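Local coordinates for putative metal resistance protein (Proteus mirabilis, PDB 6C29) that is probably a protein-disulfide reductase of the bacterial membrane, whose N-terminal periplasmic part, a tandem immunoglobulin-fold domain, primes the disulfide isomerase ScsC, at residues A[164-169]-A[208-213]. Numbering follows the deposited sequence.
Sequences NSQLTL and TVDVTD
The carboxamide of Q166 and the carboxylate of D210 turn their planes 43° apart, and their oxygens OE1 and OD1 come only to 4.0 Å, a loose approach of two acceptors. The amide's NE2 is 4.3 Å from T208 CB. These polar groups decorate the outer face of an antiparallel strand pair in the second immunoglobulin-fold domain, where strands 166-173 and 204-213 are the inner two of a four-stranded sheet; amide and carboxylate suit a face on which Q166 is partly exposed and D210 exposed. Q166 holds CG anti to its backbone N (chi1 -177°), which lays the methylenes along the neighbouring strand, CG 3.8 Å from V209 O. On the same face T168 and T208 form a non-hydrogen-bonded pair; their branching at CB suits extended backbone, their hydroxyls the partial exposure.

The inner face is apolar. L167 CB faces both V209 CB and V211 CG2, the latter 4.2 Å away, while L227 and I244 add to the packing around L167, and Y193 touches both valines. Branching at CB fits V209 and V211 to a strand whose side chains fill the sandwich core. L167 and V209 form a hydrogen-bonded pair, L167 N to V209 O and V209 N to L167 O, both 2.8 Å. S165, with left-handed helical backbone angles, lies in the turn between strands 155-163 and 166-173; S165 O accepts the third bond between the segments, from V211 N, the donor tilted 29° from the carbonyl plane.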
ATOM      1  N   ASN A 164      18.074 -21.959  -2.431  1.00 31.51           N
ATOM      2  CA  ASN A 164      18.095 -21.978  -3.891  1.00 32.62           C
ATOM      3  C   ASN A 164      17.359 -20.776  -4.510  1.00 28.80           C
ATOM      4  O   ASN A 164      16.652 -20.923  -5.501  1.00 27.56           O
ATOM      5  CB  ASN A 164      17.485 -23.279  -4.431  1.00 39.03           C
ATOM      6  CG  ASN A 164      18.078 -24.525  -3.788  1.00 49.03           C
ATOM      7  OD1 ASN A 164      17.352 -25.407  -3.332  1.00 55.12           O
ATOM      8  ND2 ASN A 164      19.396 -24.584  -3.719  1.00 52.13           N
ATOM      9  N   SER A 165      17.525 -19.602  -3.901  1.00 29.48           N
ATOM     10  CA  SER A 165      16.897 -18.357  -4.359  1.00 26.85           C
ATOM     11  C   SER A 165      15.372 -18.445  -4.449  1.00 22.47           C
ATOM     12  O   SER A 165      14.758 -17.786  -5.283  1.00 22.76           O
ATOM     13  CB  SER A 165      17.454 -17.943  -5.721  1.00 32.61           C
ATOM     14  OG  SER A 165      18.858 -17.807  -5.658  1.00 41.40           O
ATOM     15  N   GLN A 166      14.787 -19.255  -3.569  1.00 21.58           N
ATOM     16  CA  GLN A 166      13.344 -19.470  -3.519  1.00 21.32           C
ATOM     17  C   GLN A 166      12.835 -19.382  -2.087  1.00 16.79           C
ATOM     18  O   GLN A 166      13.327 -20.086  -1.192  1.00 17.60           O
ATOM     19  CB  GLN A 166      13.008 -20.830  -4.094  1.00 25.83           C
ATOM     20  CG  GLN A 166      11.546 -21.138  -4.158  1.00 32.46           C
ATOM     21  CD  GLN A 166      11.328 -22.519  -4.710  1.00 42.84           C
ATOM     22  OE1 GLN A 166      11.608 -22.778  -5.879  1.00 45.76           O
ATOM     23  NE2 GLN A 166      10.885 -23.432  -3.858  1.00 45.71           N
ATOM     24  N   LEU A 167      11.861 -18.505  -1.871  1.00 16.60           N
ATOM     25  CA  LEU A 167      11.192 -18.370  -0.585  1.00 16.64           C
ATOM     26  C   LEU A 167       9.964 -19.233  -0.549  1.00 15.41           C
ATOM     27  O   LEU A 167       9.156 -19.184  -1.482  1.00 15.52           O
ATOM     28  CB  LEU A 167      10.813 -16.918  -0.352  1.00 16.99           C
ATOM     29  CG  LEU A 167       9.961 -16.559   0.865  1.00 16.32           C
ATOM     30  CD1 LEU A 167      10.740 -16.731   2.114  1.00 18.28           C
ATOM     31  CD2 LEU A 167       9.473 -15.094   0.741  1.00 18.12           C
ATOM     32  N   THR A 168       9.827 -20.041   0.500  1.00 16.60           N
ATOM     33  CA  THR A 168       8.627 -20.843   0.701  0.61 16.89           C
ATOM     34  C   THR A 168       7.955 -20.463   2.001  1.00 16.59           C
ATOM     35  O   THR A 168       8.624 -20.315   3.022  1.00 18.34           O
ATOM     36  CB  THR A 168       8.929 -22.350   0.725  0.61 21.39           C
ATOM     37  OG1 THR A 168       9.496 -22.737  -0.531  0.61 23.97           O
ATOM     38  CG2 THR A 168       7.651 -23.151   0.973  0.61 20.85           C
ATOM     39  N   LEU A 169       6.629 -20.316   1.972  1.00 15.16           N
ATOM     40  CA  LEU A 169       5.815 -20.021   3.140  1.00 15.07           C
ATOM     41  C   LEU A 169       4.792 -21.111   3.375  1.00 16.30           C
ATOM     42  O   LEU A 169       4.267 -21.700   2.428  1.00 16.64           O
ATOM     43  CB  LEU A 169       5.041 -18.709   2.987  1.00 14.64           C
ATOM     44  CG  LEU A 169       5.735 -17.460   2.479  1.00 15.63           C
ATOM     45  CD1 LEU A 169       4.742 -16.266   2.413  1.00 18.52           C
ATOM     46  CD2 LEU A 169       6.910 -17.131   3.324  1.00 19.15           C
ATOM     47  N   THR A 208       5.186 -20.295  -2.865  1.00 12.35           N
ATOM     48  CA  THR A 208       6.573 -20.253  -3.283  0.51 14.18           C
ATOM     49  C   THR A 208       6.786 -19.012  -4.132  1.00 14.26           C
ATOM     50  O   THR A 208       5.929 -18.622  -4.941  1.00 15.46           O
ATOM     51  CB  THR A 208       6.982 -21.522  -4.046  0.51 18.61           C
ATOM     52  OG1 THR A 208       6.380 -21.524  -5.341  0.51 19.01           O
ATOM     53  CG2 THR A 208       6.536 -22.765  -3.273  0.51 22.71           C
ATOM     54  N   VAL A 209       7.922 -18.357  -3.892  1.00 14.51           N
ATOM     55  CA  VAL A 209       8.283 -17.092  -4.534  1.00 13.99           C
ATOM     56  C   VAL A 209       9.749 -17.171  -4.997  1.00 15.87           C
ATOM     57  O   VAL A 209      10.631 -17.453  -4.193  1.00 15.32           O
ATOM     58  CB  VAL A 209       8.129 -15.898  -3.550  1.00 21.15           C
ATOM     59  CG1 VAL A 209       8.443 -14.606  -4.251  1.00 26.95           C
ATOM     60  CG2 VAL A 209       6.736 -15.863  -2.957  1.00 25.46           C
ATOM     61  N   ASP A 210      10.008 -16.966  -6.288  1.00 16.96           N
ATOM     62  CA  ASP A 210      11.377 -16.867  -6.782  1.00 20.33           C
ATOM     63  C   ASP A 210      11.958 -15.513  -6.403  1.00 17.74           C
ATOM     64  O   ASP A 210      11.270 -14.499  -6.458  1.00 19.71           O
ATOM     65  CB  ASP A 210      11.441 -17.032  -8.302  1.00 32.12           C
ATOM     66  CG  ASP A 210      11.079 -18.431  -8.757  1.00 49.43           C
ATOM     67  OD1 ASP A 210      11.360 -19.399  -8.011  1.00 54.44           O
ATOM     68  OD2 ASP A 210      10.492 -18.551  -9.858  1.00 57.11           O
ATOM     69  N   VAL A 211      13.204 -15.517  -5.967  1.00 19.45           N
ATOM     70  CA  VAL A 211      13.873 -14.299  -5.539  1.00 20.73           C
ATOM     71  C   VAL A 211      15.102 -14.001  -6.389  1.00 24.96           C
ATOM     72  O   VAL A 211      15.853 -14.911  -6.750  1.00 26.67           O
ATOM     73  CB  VAL A 211      14.282 -14.403  -4.049  1.00 23.01           C
ATOM     74  CG1 VAL A 211      14.820 -13.067  -3.550  1.00 24.17           C
ATOM     75  CG2 VAL A 211      13.122 -14.849  -3.203  1.00 23.16           C
ATOM     76  N   THR A 212      15.286 -12.731  -6.742  1.00 26.51           N
ATOM     77  CA  THR A 212      16.518 -12.300  -7.396  1.00 30.31           C
ATOM     78  C   THR A 212      17.025 -11.003  -6.763  1.00 34.71           C
ATOM     79  O   THR A 212      16.303 -10.337  -6.024  1.00 32.27           O
ATOM     80  CB  THR A 212      16.348 -12.075  -8.913  1.00 34.93           C
ATOM     81  OG1 THR A 212      15.510 -10.942  -9.154  1.00 36.79           O
ATOM     82  CG2 THR A 212      15.771 -13.309  -9.597  1.00 36.08           C
ATOM     83  N   ASP A 213      18.269 -10.640  -7.063  1.00 38.00           N
ATOM     84  CA  ASP A 213      18.759  -9.322  -6.708  1.00 42.27           C
ATOM     85  C   ASP A 213      18.191  -8.312  -7.691  1.00 43.08           C
ATOM     86  O   ASP A 213      17.426  -8.680  -8.588  1.00 42.67           O
ATOM     87  CB  ASP A 213      20.297  -9.298  -6.688  1.00 48.78           C
ATOM     88  CG  ASP A 213      20.933  -9.621  -8.044  1.00 55.72           C
ATOM     89  OD1 ASP A 213      20.272  -9.547  -9.100  1.00 57.05           O
ATOM     90  OD2 ASP A 213      22.132  -9.959  -8.048  1.00 61.69           O
TER